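Local coordinates for protein agmatinase (Burkholderia thailandensis, PDB 4DZ4) that probably hydrolyses agmatine to putrescine and urea, using two manganese ions bound in each subunit, at residues Val275-Ala286 against His307-Trp316. Sequence-based numbering, arbitrary orientation.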
ATOM      1  N   VAL B 275     -29.690   2.284  -8.893  1.00 12.32           N
ATOM      2  CA  VAL B 275     -30.238   2.449  -7.535  1.00 12.71           C
ATOM      3  C   VAL B 275     -31.056   3.725  -7.407  1.00 13.26           C
ATOM      4  O   VAL B 275     -32.182   3.713  -6.861  1.00 13.87           O
ATOM      5  CB  VAL B 275     -29.145   2.361  -6.451  1.00 12.02           C
ATOM      6  CG1 VAL B 275     -29.707   2.694  -5.055  1.00 12.28           C
ATOM      7  CG2 VAL B 275     -28.585   0.935  -6.442  1.00 11.51           C
ATOM      8  N   ARG B 276     -30.544   4.807  -7.979  1.00 13.26           N
ATOM      9  CA  ARG B 276     -31.228   6.084  -7.900  1.00 14.28           C
ATOM     10  C   ARG B 276     -32.593   6.091  -8.574  1.00 15.31           C
ATOM     11  O   ARG B 276     -33.437   6.936  -8.244  1.00 16.05           O
ATOM     12  CB  ARG B 276     -30.366   7.198  -8.471  1.00 14.49           C
ATOM     13  CG  ARG B 276     -29.188   7.555  -7.567  1.00 14.13           C
ATOM     14  CD  ARG B 276     -28.261   8.506  -8.298  1.00 14.61           C
ATOM     15  NE  ARG B 276     -26.979   8.676  -7.584  1.00 14.77           N
ATOM     16  CZ  ARG B 276     -25.920   9.261  -8.142  1.00 15.18           C
ATOM     17  NH1 ARG B 276     -26.002   9.720  -9.394  1.00 15.34           N
ATOM     18  NH2 ARG B 276     -24.790   9.398  -7.462  1.00 15.17           N
ATOM     19  N   GLY B 277     -32.818   5.165  -9.500  1.00 15.58           N
ATOM     20  CA  GLY B 277     -34.071   5.142 -10.253  1.00 17.09           C
ATOM     21  C   GLY B 277     -35.154   4.248  -9.647  1.00 17.50           C
ATOM     22  O   GLY B 277     -36.227   4.076 -10.245  1.00 18.15           O
ATOM     23  N   LEU B 278     -34.862   3.656  -8.484  1.00 17.07           N
ATOM     24  CA  LEU B 278     -35.735   2.624  -7.903  1.00 18.03           C
ATOM     25  C   LEU B 278     -36.846   3.164  -6.995  1.00 18.92           C
ATOM     26  O   LEU B 278     -37.388   2.426  -6.180  1.00 19.26           O
ATOM     27  CB  LEU B 278     -34.904   1.582  -7.155  1.00 17.72           C
ATOM     28  CG  LEU B 278     -34.155   0.641  -8.094  1.00 17.88           C
ATOM     29  CD1 LEU B 278     -33.280  -0.263  -7.259  1.00 17.88           C
ATOM     30  CD2 LEU B 278     -35.073  -0.165  -8.987  1.00 18.83           C
ATOM     31  N   GLY B 279     -37.181   4.434  -7.156  1.00 19.82           N
ATOM     32  CA  GLY B 279     -38.236   5.089  -6.365  1.00 21.72           C
ATOM     33  C   GLY B 279     -39.626   4.479  -6.397  1.00 23.07           C
ATOM     34  O   GLY B 279     -40.418   4.702  -5.478  1.00 24.57           O
ATOM     35  N   GLY B 280     -39.939   3.714  -7.434  1.00 22.83           N
ATOM     36  CA  GLY B 280     -41.256   3.076  -7.532  1.00 23.37           C
ATOM     37  C   GLY B 280     -41.336   1.759  -6.782  1.00 22.89           C
ATOM     38  O   GLY B 280     -42.412   1.206  -6.606  1.00 24.06           O
ATOM     39  N   VAL B 281     -40.207   1.265  -6.299  1.00 20.54           N
ATOM     40  CA  VAL B 281     -40.162  -0.051  -5.645  1.00 19.78           C
ATOM     41  C   VAL B 281     -40.606   0.074  -4.186  1.00 19.28           C
ATOM     42  O   VAL B 281     -40.248   1.034  -3.519  1.00 18.58           O
ATOM     43  CB  VAL B 281     -38.731  -0.625  -5.711  1.00 18.92           C
ATOM     44  CG1 VAL B 281     -38.554  -1.838  -4.786  1.00 19.14           C
ATOM     45  CG2 VAL B 281     -38.379  -0.965  -7.160  1.00 19.19           C
ATOM     46  N   ASN B 282     -41.371  -0.908  -3.714  1.00 19.20           N
ATOM     47  CA  ASN B 282     -41.786  -1.009  -2.322  1.00 19.57           C
ATOM     48  C   ASN B 282     -40.622  -1.557  -1.469  1.00 18.74           C
ATOM     49  O   ASN B 282     -40.601  -2.712  -1.068  1.00 18.36           O
ATOM     50  CB  ASN B 282     -43.020  -1.898  -2.221  1.00 20.50           C
ATOM     51  CG  ASN B 282     -43.564  -1.989  -0.812  1.00 21.44           C
ATOM     52  OD1 ASN B 282     -43.171  -1.232   0.073  1.00 21.84           O
ATOM     53  ND2 ASN B 282     -44.450  -2.949  -0.594  1.00 22.07           N
ATOM     54  N   LEU B 283     -39.648  -0.696  -1.221  1.00 18.57           N
ATOM     55  CA  LEU B 283     -38.399  -1.099  -0.612  1.00 17.86           C
ATOM     56  C   LEU B 283     -38.583  -1.163   0.910  1.00 17.64           C
ATOM     57  O   LEU B 283     -38.792  -0.130   1.547  1.00 17.85           O
ATOM     58  CB  LEU B 283     -37.338  -0.076  -0.989  1.00 18.29           C
ATOM     59  CG  LEU B 283     -35.973  -0.290  -0.369  1.00 18.74           C
ATOM     60  CD1 LEU B 283     -35.323  -1.554  -0.912  1.00 18.79           C
ATOM     61  CD2 LEU B 283     -35.090   0.942  -0.610  1.00 19.56           C
ATOM     62  N   ILE B 284     -38.533  -2.370   1.468  1.00 17.45           N
ATOM     63  CA  ILE B 284     -38.828  -2.603   2.908  1.00 17.74           C
ATOM     64  C   ILE B 284     -37.582  -2.593   3.792  1.00 16.35           C
ATOM     65  O   ILE B 284     -37.686  -2.432   5.006  1.00 16.85           O
ATOM     66  CB  ILE B 284     -39.519  -3.977   3.125  1.00 18.99           C
ATOM     67  CG1 ILE B 284     -38.515  -5.131   2.871  1.00 19.17           C
ATOM     68  CG2 ILE B 284     -40.736  -4.086   2.240  1.00 21.07           C
ATOM     69  CD1 ILE B 284     -38.955  -6.519   3.269  1.00 20.22           C
ATOM     70  N   GLY B 285     -36.417  -2.771   3.173  1.00 14.90           N
ATOM     71  CA  GLY B 285     -35.151  -2.941   3.899  1.00 13.53           C
ATOM     72  C   GLY B 285     -34.034  -3.110   2.891  1.00 12.57           C
ATOM     73  O   GLY B 285     -34.280  -3.457   1.734  1.00 12.75           O
ATOM     74  N   ALA B 286     -32.802  -2.898   3.330  1.00 11.80           N
ATOM     75  CA  ALA B 286     -31.653  -3.027   2.409  1.00 11.25           C
ATOM     76  C   ALA B 286     -30.367  -3.289   3.161  1.00 10.68           C
ATOM     77  O   ALA B 286     -30.279  -3.007   4.352  1.00 10.96           O
ATOM     78  CB  ALA B 286     -31.501  -1.776   1.548  1.00 11.27           C
ATOM     79  N   HIS B 307     -21.949   5.601  -1.016  1.00  9.55           N
ATOM     80  CA  HIS B 307     -22.842   6.257  -2.011  1.00 10.45           C
ATOM     81  C   HIS B 307     -24.107   5.436  -2.182  1.00 10.30           C
ATOM     82  O   HIS B 307     -25.199   5.996  -2.246  1.00 10.45           O
ATOM     83  CB  HIS B 307     -22.144   6.408  -3.369  1.00 10.58           C
ATOM     84  CG  HIS B 307     -21.325   7.673  -3.514  1.00 11.23           C
ATOM     85  ND1 HIS B 307     -21.809   8.790  -4.153  1.00 12.24           N
ATOM     86  CD2 HIS B 307     -20.035   7.983  -3.092  1.00 11.47           C
ATOM     87  CE1 HIS B 307     -20.850   9.750  -4.152  1.00 12.46           C
ATOM     88  NE2 HIS B 307     -19.755   9.248  -3.515  1.00 11.75           N
ATOM     89  N   VAL B 308     -23.971   4.112  -2.316  1.00 10.00           N
ATOM     90  CA  VAL B 308     -25.155   3.221  -2.464  1.00 10.21           C
ATOM     91  C   VAL B 308     -26.090   3.414  -1.267  1.00 10.58           C
ATOM     92  O   VAL B 308     -27.291   3.631  -1.436  1.00 11.19           O
ATOM     93  CB  VAL B 308     -24.760   1.743  -2.676  1.00  9.72           C
ATOM     94  CG1 VAL B 308     -26.003   0.815  -2.635  1.00 10.14           C
ATOM     95  CG2 VAL B 308     -24.001   1.615  -4.002  1.00  9.74           C
ATOM     96  N   ALA B 309     -25.510   3.415  -0.072  1.00 10.58           N
ATOM     97  CA  ALA B 309     -26.283   3.543   1.168  1.00 10.85           C
ATOM     98  C   ALA B 309     -26.960   4.910   1.203  1.00 11.76           C
ATOM     99  O   ALA B 309     -28.125   5.019   1.602  1.00 11.77           O
ATOM    100  CB  ALA B 309     -25.365   3.356   2.386  1.00 10.79           C
ATOM    101  N   CYS B 310     -26.257   5.935   0.728  1.00 12.10           N
ATOM    102  CA  CYS B 310     -26.800   7.289   0.750  1.00 12.38           C
ATOM    103  C   CYS B 310     -28.009   7.363  -0.195  1.00 12.69           C
ATOM    104  O   CYS B 310     -29.078   7.880   0.168  1.00 12.98           O
ATOM    105  CB  CYS B 310     -25.719   8.309   0.351  1.00 12.49           C
ATOM    106  SG  CYS B 310     -26.354   9.998   0.107  1.00 13.94           S
ATOM    107  N   ASP B 311     -27.858   6.795  -1.376  1.00 12.59           N
ATOM    108  CA  ASP B 311     -28.980   6.773  -2.318  1.00 13.21           C
ATOM    109  C   ASP B 311     -30.181   5.980  -1.822  1.00 13.41           C
ATOM    110  O   ASP B 311     -31.316   6.387  -2.077  1.00 14.03           O
ATOM    111  CB  ASP B 311     -28.501   6.334  -3.703  1.00 13.75           C
ATOM    112  CG  ASP B 311     -27.684   7.437  -4.395  1.00 14.49           C
ATOM    113  OD1 ASP B 311     -27.976   8.630  -4.168  1.00 15.67           O
ATOM    114  OD2 ASP B 311     -26.757   7.118  -5.177  1.00 14.68           O
ATOM    115  N   LEU B 312     -29.943   4.883  -1.099  1.00 12.50           N
ATOM    116  CA  LEU B 312     -31.035   4.150  -0.442  1.00 12.44           C
ATOM    117  C   LEU B 312     -31.785   5.041   0.562  1.00 12.65           C
ATOM    118  O   LEU B 312     -33.028   5.059   0.578  1.00 13.05           O
ATOM    119  CB  LEU B 312     -30.518   2.849   0.223  1.00 11.80           C
ATOM    120  CG  LEU B 312     -30.033   1.805  -0.806  1.00 11.80           C
ATOM    121  CD1 LEU B 312     -29.197   0.739  -0.125  1.00 11.33           C
ATOM    122  CD2 LEU B 312     -31.232   1.174  -1.526  1.00 11.97           C
ATOM    123  N   LEU B 313     -31.047   5.786   1.394  1.00 12.37           N
ATOM    124  CA  LEU B 313     -31.701   6.764   2.290  1.00 12.77           C
ATOM    125  C   LEU B 313     -32.557   7.768   1.507  1.00 13.82           C
ATOM    126  O   LEU B 313     -33.649   8.105   1.931  1.00 14.32           O
ATOM    127  CB  LEU B 313     -30.701   7.535   3.160  1.00 12.55           C
ATOM    128  CG  LEU B 313     -29.930   6.604   4.113  1.00 11.89           C
ATOM    129  CD1 LEU B 313     -28.904   7.389   4.922  1.00 12.24           C
ATOM    130  CD2 LEU B 313     -30.905   5.927   5.055  1.00 12.15           C
ATOM    131  N   CYS B 314     -32.042   8.249   0.388  1.00 13.74           N
ATOM    132  CA  CYS B 314     -32.753   9.262  -0.370  1.00 14.95           C
ATOM    133  C   CYS B 314     -34.030   8.693  -0.963  1.00 15.32           C
ATOM    134  O   CYS B 314     -35.038   9.393  -1.016  1.00 16.05           O
ATOM    135  CB  CYS B 314     -31.822   9.862  -1.435  1.00 15.18           C
ATOM    136  SG  CYS B 314     -30.532  10.919  -0.740  1.00 15.87           S
ATOM    137  N   LEU B 315     -33.987   7.425  -1.387  1.00 14.94           N
ATOM    138  CA  LEU B 315     -35.190   6.740  -1.882  1.00 15.51           C
ATOM    139  C   LEU B 315     -36.251   6.715  -0.790  1.00 16.03           C
ATOM    140  O   LEU B 315     -37.416   7.040  -1.051  1.00 17.22           O
ATOM    141  CB  LEU B 315     -34.901   5.329  -2.360  1.00 14.98           C
ATOM    142  CG  LEU B 315     -34.093   5.227  -3.670  1.00 15.04           C
ATOM    143  CD1 LEU B 315     -33.669   3.781  -3.894  1.00 14.89           C
ATOM    144  CD2 LEU B 315     -34.934   5.716  -4.838  1.00 16.03           C
ATOM    145  N   TRP B 316     -35.844   6.362   0.431  1.00 15.22           N
ATOM    146  CA  TRP B 316     -36.791   6.412   1.549  1.00 16.04           C
ATOM    147  C   TRP B 316     -37.310   7.800   1.874  1.00 16.62           C
ATOM    148  O   TRP B 316     -38.492   7.943   2.219  1.00 17.21           O
ATOM    149  CB  TRP B 316     -36.221   5.715   2.784  1.00 15.63           C
ATOM    150  CG  TRP B 316     -36.281   4.205   2.710  1.00 15.27           C
ATOM    151  CD1 TRP B 316     -37.369   3.391   2.363  1.00 15.86           C
ATOM    152  CD2 TRP B 316     -35.191   3.263   3.036  1.00 14.75           C
ATOM    153  NE1 TRP B 316     -37.027   2.053   2.433  1.00 15.40           N
ATOM    154  CE2 TRP B 316     -35.742   1.905   2.839  1.00 14.86           C
ATOM    155  CE3 TRP B 316     -33.872   3.406   3.447  1.00 14.29           C
ATOM    156  CZ2 TRP B 316     -34.970   0.754   3.044  1.00 14.31           C
ATOM    157  CZ3 TRP B 316     -33.105   2.238   3.654  1.00 13.90           C
ATOM    158  CH2 TRP B 316     -33.661   0.946   3.488  1.00 13.65           C
TER
HETATM  159  O   HOH W   1     -24.554   8.610  -4.676  1.00 14.85           O
HETATM  160  O   HOH W   2     -38.647   6.371  -3.444  1.00 32.72           O
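Trp316 reaches from helix 307-316 to strand 282-286 and gives its indole N-H to the backbone of Leu283. Trp316 NE1 lies 2.9 Å from Leu283 O, and the bond is nearly straight (173°), in the ring plane but above the plane of the carbonyl. Leu283 also lays CD2 over one face of the indole, 3.6 Å from CE2, while Gly285 and Ala286 border the ring's edge. Gly285 N, at that edge, is buried without a partner. Leu312 bridges strand and helix 268-276, its CD1 against Ala286 CB and its CD2 touching both Leu283 CD2 and Val275 CG1.

The other polar group of the contact centres on Arg276 and Asp311. The extended Arg276 chain brings NE to Asp311 OD2 at 2.9 Å, a salt bridge with guanidinium and carboxylate planes 86° apart. A water accepts from Arg276 NH2, donates to the same OD2 and bonds His307 ND1 at 2.8 Å, and Asp311 OD1 is taken by Trp88 NE1, so both carboxylate oxygens are satisfied. Within the type I turn from Leu278 to Val281, Gly279 N has Leu315 CD2 packed on it, and another water donates to Gly279 O and Leu315 O.

The strand lies between strands 131-136 and 240-246, and Leu312 and Trp316 also touch Leu133: this is helix-on-sheet packing in the parallel α/β fold of the arginase family.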